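Local atomic coordinates of leucine-rich repeat protein TpLRR (Treponema pallidum, PDB entry 6MLX), a protein that is of unknown function but, as a secreted, probably periplasmic leucine-rich repeat protein of the BspA type, may serve as a scaffold for binding other molecules. Residues Leu128-Leu133 with Leu151-Leu156; Val158-Leu163 with Asn179-Val184. One frame throughout, in Å; residues are numbered along the deposited sequence.

Contact 1 (Leu128-Leu133 with Leu151-Leu156); sequences LVDVVL and LASVRL
The carbonyl oxygen Val131 O is gripped by two donors: Arg155 N, 3.0 Å away in the carbonyl plane, and a water that also donates to Ser153 OG. The CA of Val154 adds a CA-H...O contact to the same oxygen. Ser153 OG also hydrogen-bonds Glu176 on the next strand, so the water links Val131 O to a hydroxyl that a carboxylate holds as well. The ladder continues from Val131 N to Ser153 O at 3.0 Å, with a nearly straight N-H...O angle of 167°, and from Leu133 N to Arg155 O at 2.9 Å. At the start of the strands Val129 O takes a 2.8 Å bond from Ala152 N and a weak one from Ser153 N.

Strands 130-132 and 153-155 thus run parallel as neighbouring rungs of a leucine-rich repeat solenoid; strand 176-178 continues the sheet beyond 153-155. Alternation sorts the side chains. Val131 and Val154 lie side by side on the buried face, where branched apolar residues suit both strand and core. Leu151, its CG anti to the backbone N, brings CD1 against Val129 O and across to Val131 CG1. That methyl pair is unusually tight, but Val131 has an eclipsed chi1 (0°), so the exact closeness is doubtful. Leu133 lays its CB and CG against Arg155 O and its CD1 near Val154 and Leu156.

Asp130, Val132, Ser153 and Arg155 occupy the other, more exposed face. Arg155 runs alongside Val132 before bending at chi3 (-57°), which turns one face of its guanidinium to the valine: Val132 CG2 lies 4.2 Å above the centre of that face, while CG1 comes closest to NH1. Asp130 instead leans its OD1 against the CB of Ser153.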
ATOM      1  N   LEU A 128      -5.547  -2.530   9.357  1.00 29.58           N
ATOM      2  CA  LEU A 128      -4.752  -3.502   8.622  1.00 29.55           C
ATOM      3  C   LEU A 128      -4.060  -4.451   9.598  1.00 29.72           C
ATOM      4  O   LEU A 128      -3.374  -4.010  10.521  1.00 29.72           O
ATOM      5  CB  LEU A 128      -3.744  -2.763   7.745  1.00 29.24           C
ATOM      6  CG  LEU A 128      -2.881  -3.481   6.704  1.00 29.29           C
ATOM      7  CD1 LEU A 128      -3.729  -4.228   5.696  1.00 29.17           C
ATOM      8  CD2 LEU A 128      -2.005  -2.434   6.006  1.00 29.05           C
ATOM      9  N   VAL A 129      -4.253  -5.754   9.401  1.00 29.90           N
ATOM     10  CA  VAL A 129      -3.822  -6.776  10.355  1.00 30.12           C
ATOM     11  C   VAL A 129      -2.579  -7.523   9.858  1.00 30.01           C
ATOM     12  O   VAL A 129      -1.562  -7.564  10.545  1.00 30.01           O
ATOM     13  CB  VAL A 129      -4.968  -7.763  10.686  1.00 30.43           C
ATOM     14  CG1 VAL A 129      -4.449  -8.847  11.583  1.00 30.63           C
ATOM     15  CG2 VAL A 129      -6.121  -7.011  11.345  1.00 30.54           C
ATOM     16  N   ASP A 130      -2.680  -8.187   8.714  1.00 29.95           N
ATOM     17  CA  ASP A 130      -1.573  -8.954   8.155  1.00 29.85           C
ATOM     18  C   ASP A 130      -1.149  -8.307   6.845  1.00 29.54           C
ATOM     19  O   ASP A 130      -1.997  -7.843   6.077  1.00 29.47           O
ATOM     20  CB  ASP A 130      -1.949 -10.428   7.883  1.00 30.03           C
ATOM     21  CG  ASP A 130      -2.202 -11.242   9.154  1.00 30.35           C
ATOM     22  OD1 ASP A 130      -1.658 -10.916  10.223  1.00 30.41           O
ATOM     23  OD2 ASP A 130      -2.935 -12.255   9.060  1.00 30.54           O
ATOM     24  N   VAL A 131       0.160  -8.273   6.589  1.00 29.35           N
ATOM     25  CA  VAL A 131       0.656  -7.947   5.253  1.00 29.08           C
ATOM     26  C   VAL A 131       1.789  -8.897   4.896  1.00 29.00           C
ATOM     27  O   VAL A 131       2.650  -9.225   5.722  1.00 29.06           O
ATOM     28  CB  VAL A 131       1.089  -6.466   5.070  1.00 28.88           C
ATOM     29  CG1 VAL A 131       0.903  -5.662   6.310  1.00 29.00           C
ATOM     30  CG2 VAL A 131       2.519  -6.336   4.517  1.00 28.76           C
ATOM     31  N   VAL A 132       1.738  -9.366   3.661  1.00 28.93           N
ATOM     32  CA  VAL A 132       2.742 -10.239   3.085  1.00 28.87           C
ATOM     33  C   VAL A 132       3.311  -9.505   1.890  1.00 28.62           C
ATOM     34  O   VAL A 132       2.589  -9.228   0.930  1.00 28.53           O
ATOM     35  CB  VAL A 132       2.147 -11.589   2.666  1.00 28.89           C
ATOM     36  CG1 VAL A 132       3.180 -12.404   1.904  1.00 28.73           C
ATOM     37  CG2 VAL A 132       1.631 -12.327   3.899  1.00 29.22           C
ATOM     38  N   LEU A 133       4.588  -9.181   1.954  1.00 28.68           N
ATOM     39  CA  LEU A 133       5.229  -8.478   0.859  1.00 28.52           C
ATOM     40  C   LEU A 133       5.892  -9.505  -0.052  1.00 28.33           C
ATOM     41  O   LEU A 133       6.776 -10.238   0.407  1.00 28.32           O
ATOM     42  CB  LEU A 133       6.245  -7.477   1.387  1.00 28.49           C
ATOM     43  CG  LEU A 133       5.675  -6.381   2.312  1.00 28.77           C
ATOM     44  CD1 LEU A 133       6.768  -5.590   3.018  1.00 28.75           C
ATOM     45  CD2 LEU A 133       4.745  -5.434   1.543  1.00 28.65           C
ATOM     46  N   LEU A 151      -1.737  -3.629  12.931  1.00 29.81           N
ATOM     47  CA  LEU A 151      -0.791  -4.455  12.197  1.00 29.75           C
ATOM     48  C   LEU A 151      -0.080  -5.437  13.117  1.00 29.95           C
ATOM     49  O   LEU A 151       0.737  -5.027  13.944  1.00 29.92           O
ATOM     50  CB  LEU A 151       0.236  -3.571  11.492  1.00 29.44           C
ATOM     51  CG  LEU A 151       1.290  -4.280  10.647  1.00 29.33           C
ATOM     52  CD1 LEU A 151       0.602  -5.192   9.644  1.00 29.38           C
ATOM     53  CD2 LEU A 151       2.153  -3.245   9.956  1.00 29.03           C
ATOM     54  N   ALA A 152      -0.370  -6.731  12.971  1.00 30.14           N
ATOM     55  CA  ALA A 152       0.193  -7.761  13.830  1.00 30.34           C
ATOM     56  C   ALA A 152       1.358  -8.511  13.193  1.00 30.22           C
ATOM     57  O   ALA A 152       2.264  -8.947  13.905  1.00 30.30           O
ATOM     58  CB  ALA A 152      -0.896  -8.767  14.232  1.00 30.63           C
ATOM     59  N   SER A 153       1.361  -8.657  11.872  1.00 30.02           N
ATOM     60  CA  SER A 153       2.286  -9.550  11.187  1.00 29.94           C
ATOM     61  C   SER A 153       2.681  -8.964   9.841  1.00 29.64           C
ATOM     62  O   SER A 153       1.811  -8.621   9.037  1.00 29.58           O
ATOM     63  CB  SER A 153       1.650 -10.933  10.973  1.00 30.14           C
ATOM     64  OG  SER A 153       2.534 -11.783  10.271  1.00 30.04           O
ATOM     65  N   VAL A 154       3.984  -8.887   9.589  1.00 29.46           N
ATOM     66  CA  VAL A 154       4.529  -8.434   8.314  1.00 29.17           C
ATOM     67  C   VAL A 154       5.575  -9.438   7.857  1.00 29.09           C
ATOM     68  O   VAL A 154       6.514  -9.742   8.605  1.00 29.18           O
ATOM     69  CB  VAL A 154       5.171  -7.034   8.411  1.00 29.21           C
ATOM     70  CG1 VAL A 154       5.875  -6.685   7.096  1.00 28.97           C
ATOM     71  CG2 VAL A 154       4.133  -5.987   8.750  1.00 29.17           C
ATOM     72  N   ARG A 155       5.422  -9.950   6.643  1.00 29.23           N
ATOM     73  CA  ARG A 155       6.466 -10.744   6.010  1.00 29.23           C
ATOM     74  C   ARG A 155       7.189  -9.853   5.009  1.00 28.99           C
ATOM     75  O   ARG A 155       6.560  -9.280   4.112  1.00 29.08           O
ATOM     76  CB  ARG A 155       5.909 -11.989   5.322  1.00 29.13           C
ATOM     77  CG  ARG A 155       6.996 -12.888   4.677  1.00 29.02           C
ATOM     78  CD  ARG A 155       6.371 -13.949   3.748  1.00 28.96           C
ATOM     79  NE  ARG A 155       5.401 -14.789   4.451  1.00 29.16           N
ATOM     80  CZ  ARG A 155       4.448 -15.510   3.860  1.00 29.14           C
ATOM     81  NH1 ARG A 155       4.318 -15.508   2.535  1.00 28.95           N
ATOM     82  NH2 ARG A 155       3.613 -16.226   4.599  1.00 29.45           N
ATOM     83  N   LEU A 156       8.496  -9.728   5.179  1.00 29.12           N
ATOM     84  CA  LEU A 156       9.318  -8.894   4.324  1.00 28.90           C
ATOM     85  C   LEU A 156       9.695  -9.633   3.041  1.00 28.65           C
ATOM     86  O   LEU A 156       9.692 -10.868   3.001  1.00 28.53           O
ATOM     87  CB  LEU A 156      10.580  -8.480   5.072  1.00 29.00           C
ATOM     88  CG  LEU A 156      10.382  -7.609   6.315  1.00 29.23           C
ATOM     89  CD1 LEU A 156      11.664  -7.597   7.122  1.00 29.27           C
ATOM     90  CD2 LEU A 156       9.990  -6.206   5.915  1.00 29.11           C
TER
HETATM   91  O   HOH W   1       2.361 -11.641   7.649  1.00 29.62           O

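Contact 2 (Val158-Leu163 with Asn179-Val184); sequences VGVKNL and NLPEKV
This is a water-bridged, loop-to-loop packing contact between successive turns of the solenoid, on the side where the chain leaves one short strand and heads for the next. No direct hydrogen bond joins Val158-Leu163 to Asn179-Val184; two waters span the gap. One donates to Val160 O at 2.9 Å and to Lys183 O at 2.6 Å, linking two carbonyls that could not bond to each other. The other donates to Val158 O and Asn179 O nearer the start of both segments.

Apolar groups also meet directly. Val160 CG1 presses on Pro181 CG at 3.5 Å, and the two side chains cross at about a right angle. With chi1 at 53°, CG1 of Val160 sits between its backbone N and carbonyl carbon, the crowded position, and from there meets the outer corner of the proline ring. A compact ring suits this place because it offers carbon to the valine and also lies against Val160 O.

Val184 reaches across with one branch. Its CG2, anti to the backbone N, rests 3.3 Å from Lys161 O and, more loosely, 4.4 Å from CG, the branch point of buried Leu163. A CA-H...O contact from Val184 to Lys161 O accompanies it. Asn179 ND2 merely packs against Val158; its bond is to Leu156 O, just before the first segment, and Val158 N is bonded to Asn135. Leu180 packs on helix 199-207, which covers the end of the solenoid.

At the end of the contact the backbones of Lys161 and Leu163 bond to Ser185, just past Val184, as strand 162-163 meets strand 185-186 in parallel, the stacking of equivalent short strands from consecutive coils that is typical of a leucine-rich repeat solenoid.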
ATOM      1  N   VAL A 158      12.247 -11.319   0.536  1.00 28.25           N
ATOM      2  CA  VAL A 158      13.435 -12.086   0.911  1.00 28.20           C
ATOM      3  C   VAL A 158      14.716 -11.252   0.765  1.00 28.00           C
ATOM      4  O   VAL A 158      15.630 -11.352   1.588  1.00 28.09           O
ATOM      5  CB  VAL A 158      13.494 -13.403   0.104  1.00 28.02           C
ATOM      6  CG1 VAL A 158      14.055 -13.176  -1.269  1.00 27.58           C
ATOM      7  CG2 VAL A 158      14.312 -14.432   0.831  1.00 27.92           C
ATOM      8  N   GLY A 159      14.804 -10.407  -0.250  1.00 27.94           N
ATOM      9  CA  GLY A 159      16.092  -9.768  -0.468  1.00 27.78           C
ATOM     10  C   GLY A 159      16.272  -8.388   0.138  1.00 27.88           C
ATOM     11  O   GLY A 159      17.222  -7.673  -0.216  1.00 27.54           O
ATOM     12  N   VAL A 160      15.381  -8.006   1.060  1.00 28.21           N
ATOM     13  CA  VAL A 160      15.271  -6.602   1.457  1.00 28.36           C
ATOM     14  C   VAL A 160      16.585  -6.107   2.043  1.00 28.21           C
ATOM     15  O   VAL A 160      17.182  -6.743   2.919  1.00 28.32           O
ATOM     16  CB  VAL A 160      14.100  -6.403   2.436  1.00 28.80           C
ATOM     17  CG1 VAL A 160      14.185  -7.352   3.603  1.00 29.01           C
ATOM     18  CG2 VAL A 160      14.069  -4.973   2.923  1.00 28.92           C
ATOM     19  N   LYS A 161      17.048  -4.955   1.556  1.00 28.37           N
ATOM     20  CA  LYS A 161      18.349  -4.444   1.959  1.00 28.14           C
ATOM     21  C   LYS A 161      18.294  -3.381   3.054  1.00 28.28           C
ATOM     22  O   LYS A 161      19.263  -3.248   3.808  1.00 28.21           O
ATOM     23  CB  LYS A 161      19.092  -3.892   0.737  1.00 27.51           C
ATOM     24  CG  LYS A 161      19.239  -4.946  -0.325  1.00 27.40           C
ATOM     25  CD  LYS A 161      20.381  -4.672  -1.241  1.00 26.87           C
ATOM     26  CE  LYS A 161      19.924  -3.900  -2.422  1.00 26.38           C
ATOM     27  NZ  LYS A 161      20.808  -4.298  -3.549  1.00 26.08           N
ATOM     28  N   ASN A 162      17.193  -2.649   3.179  1.00 27.72           N
ATOM     29  CA  ASN A 162      17.076  -1.646   4.222  1.00 27.99           C
ATOM     30  C   ASN A 162      15.638  -1.597   4.709  1.00 28.43           C
ATOM     31  O   ASN A 162      14.702  -1.860   3.950  1.00 28.40           O
ATOM     32  CB  ASN A 162      17.474  -0.259   3.710  1.00 27.57           C
ATOM     33  CG  ASN A 162      16.575   0.209   2.579  1.00 27.45           C
ATOM     34  OD1 ASN A 162      16.317  -0.532   1.636  1.00 27.30           O
ATOM     35  ND2 ASN A 162      16.084   1.443   2.676  1.00 27.56           N
ATOM     36  N   LEU A 163      15.473  -1.246   5.979  1.00 28.39           N
ATOM     37  CA  LEU A 163      14.176  -0.874   6.530  1.00 28.75           C
ATOM     38  C   LEU A 163      14.175   0.648   6.685  1.00 28.74           C
ATOM     39  O   LEU A 163      14.914   1.197   7.509  1.00 28.78           O
ATOM     40  CB  LEU A 163      13.907  -1.581   7.856  1.00 29.04           C
ATOM     41  CG  LEU A 163      13.929  -3.111   7.777  1.00 29.18           C
ATOM     42  CD1 LEU A 163      13.623  -3.708   9.128  1.00 29.45           C
ATOM     43  CD2 LEU A 163      12.939  -3.612   6.748  1.00 29.04           C
ATOM     44  N   ASN A 179      10.777 -13.292   7.396  1.00 30.06           N
ATOM     45  CA  ASN A 179      11.784 -13.058   6.363  1.00 29.82           C
ATOM     46  C   ASN A 179      12.738 -11.948   6.761  1.00 29.79           C
ATOM     47  O   ASN A 179      13.126 -11.126   5.933  1.00 29.62           O
ATOM     48  CB  ASN A 179      11.149 -12.705   5.019  1.00 29.55           C
ATOM     49  CG  ASN A 179      10.975 -13.884   4.157  1.00 29.36           C
ATOM     50  OD1 ASN A 179      11.437 -14.962   4.496  1.00 29.50           O
ATOM     51  ND2 ASN A 179      10.323 -13.702   3.017  1.00 29.13           N
ATOM     52  N   LEU A 180      13.054 -11.873   8.036  1.00 30.48           N
ATOM     53  CA  LEU A 180      14.059 -10.919   8.467  1.00 30.48           C
ATOM     54  C   LEU A 180      15.410 -11.394   7.947  1.00 30.28           C
ATOM     55  O   LEU A 180      15.753 -12.567   8.126  1.00 30.27           O
ATOM     56  CB  LEU A 180      14.062 -10.804   9.984  1.00 30.95           C
ATOM     57  CG  LEU A 180      14.778  -9.617  10.614  1.00 31.03           C
ATOM     58  CD1 LEU A 180      14.327  -8.286  10.021  1.00 30.92           C
ATOM     59  CD2 LEU A 180      14.541  -9.643  12.128  1.00 31.39           C
ATOM     60  N   PRO A 181      16.179 -10.551   7.276  1.00 30.43           N
ATOM     61  CA  PRO A 181      17.378 -11.036   6.584  1.00 30.06           C
ATOM     62  C   PRO A 181      18.535 -11.316   7.534  1.00 30.22           C
ATOM     63  O   PRO A 181      18.532 -10.972   8.718  1.00 30.57           O
ATOM     64  CB  PRO A 181      17.736  -9.893   5.631  1.00 29.76           C
ATOM     65  CG  PRO A 181      16.538  -8.977   5.636  1.00 30.00           C
ATOM     66  CD  PRO A 181      15.886  -9.146   6.958  1.00 30.33           C
ATOM     67  N   GLU A 182      19.556 -11.943   6.962  1.00 30.47           N
ATOM     68  CA  GLU A 182      20.806 -12.158   7.668  1.00 30.46           C
ATOM     69  C   GLU A 182      21.612 -10.875   7.788  1.00 30.44           C
ATOM     70  O   GLU A 182      22.489 -10.772   8.652  1.00 30.62           O
ATOM     71  CB  GLU A 182      21.585 -13.241   6.925  1.00 30.21           C
ATOM     72  CG  GLU A 182      20.671 -14.385   6.461  1.00 30.13           C
ATOM     73  CD  GLU A 182      20.531 -15.453   7.530  1.00 30.56           C
ATOM     74  OE1 GLU A 182      21.568 -15.811   8.121  1.00 30.65           O
ATOM     75  OE2 GLU A 182      19.399 -15.924   7.801  1.00 30.81           O
ATOM     76  N   LYS A 183      21.323  -9.891   6.944  1.00 30.00           N
ATOM     77  CA  LYS A 183      22.001  -8.610   6.987  1.00 29.87           C
ATOM     78  C   LYS A 183      21.074  -7.573   6.369  1.00 29.66           C
ATOM     79  O   LYS A 183      20.473  -7.819   5.321  1.00 29.54           O
ATOM     80  CB  LYS A 183      23.342  -8.683   6.242  1.00 29.40           C
ATOM     81  CG  LYS A 183      23.756  -7.407   5.543  1.00 28.94           C
ATOM     82  CD  LYS A 183      25.180  -7.550   5.001  1.00 28.60           C
ATOM     83  CE  LYS A 183      25.203  -8.453   3.749  1.00 28.35           C
ATOM     84  NZ  LYS A 183      24.743  -7.741   2.490  1.00 28.11           N
ATOM     85  N   VAL A 184      20.939  -6.429   7.032  1.00 29.31           N
ATOM     86  CA  VAL A 184      20.027  -5.383   6.591  1.00 29.20           C
ATOM     87  C   VAL A 184      20.485  -4.089   7.248  1.00 29.12           C
ATOM     88  O   VAL A 184      21.177  -4.110   8.271  1.00 29.28           O
ATOM     89  CB  VAL A 184      18.563  -5.749   6.955  1.00 29.64           C
ATOM     90  CG1 VAL A 184      18.348  -5.600   8.463  1.00 30.06           C
ATOM     91  CG2 VAL A 184      17.552  -4.920   6.153  1.00 29.48           C
TER
HETATM   92  O   HOH W   2      15.337 -12.253   3.936  1.00 29.19           O
HETATM   93  O   HOH W   3      19.836  -8.011   2.817  1.00 28.84           O

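Both contacts stack consecutive turns of the same solenoid, and Leu151-Leu156 runs almost directly into Val158-Leu163, so they follow in series with centres about 15 Å apart. Contact 1 lies nearer the middle of the chain and relies on a regular parallel ladder with one buried face; contact 2, farther out, replaces direct bonds with waters and small apolar patches. Each nevertheless mixes buried and exposed residues. They also touch through side chains: Leu156 packs on Leu163 and Leu180, and Arg155 CG lies against the Asn179 amide. These leucines carry apolar packing from the strand region of contact 1 into the water-bridged turns of contact 2.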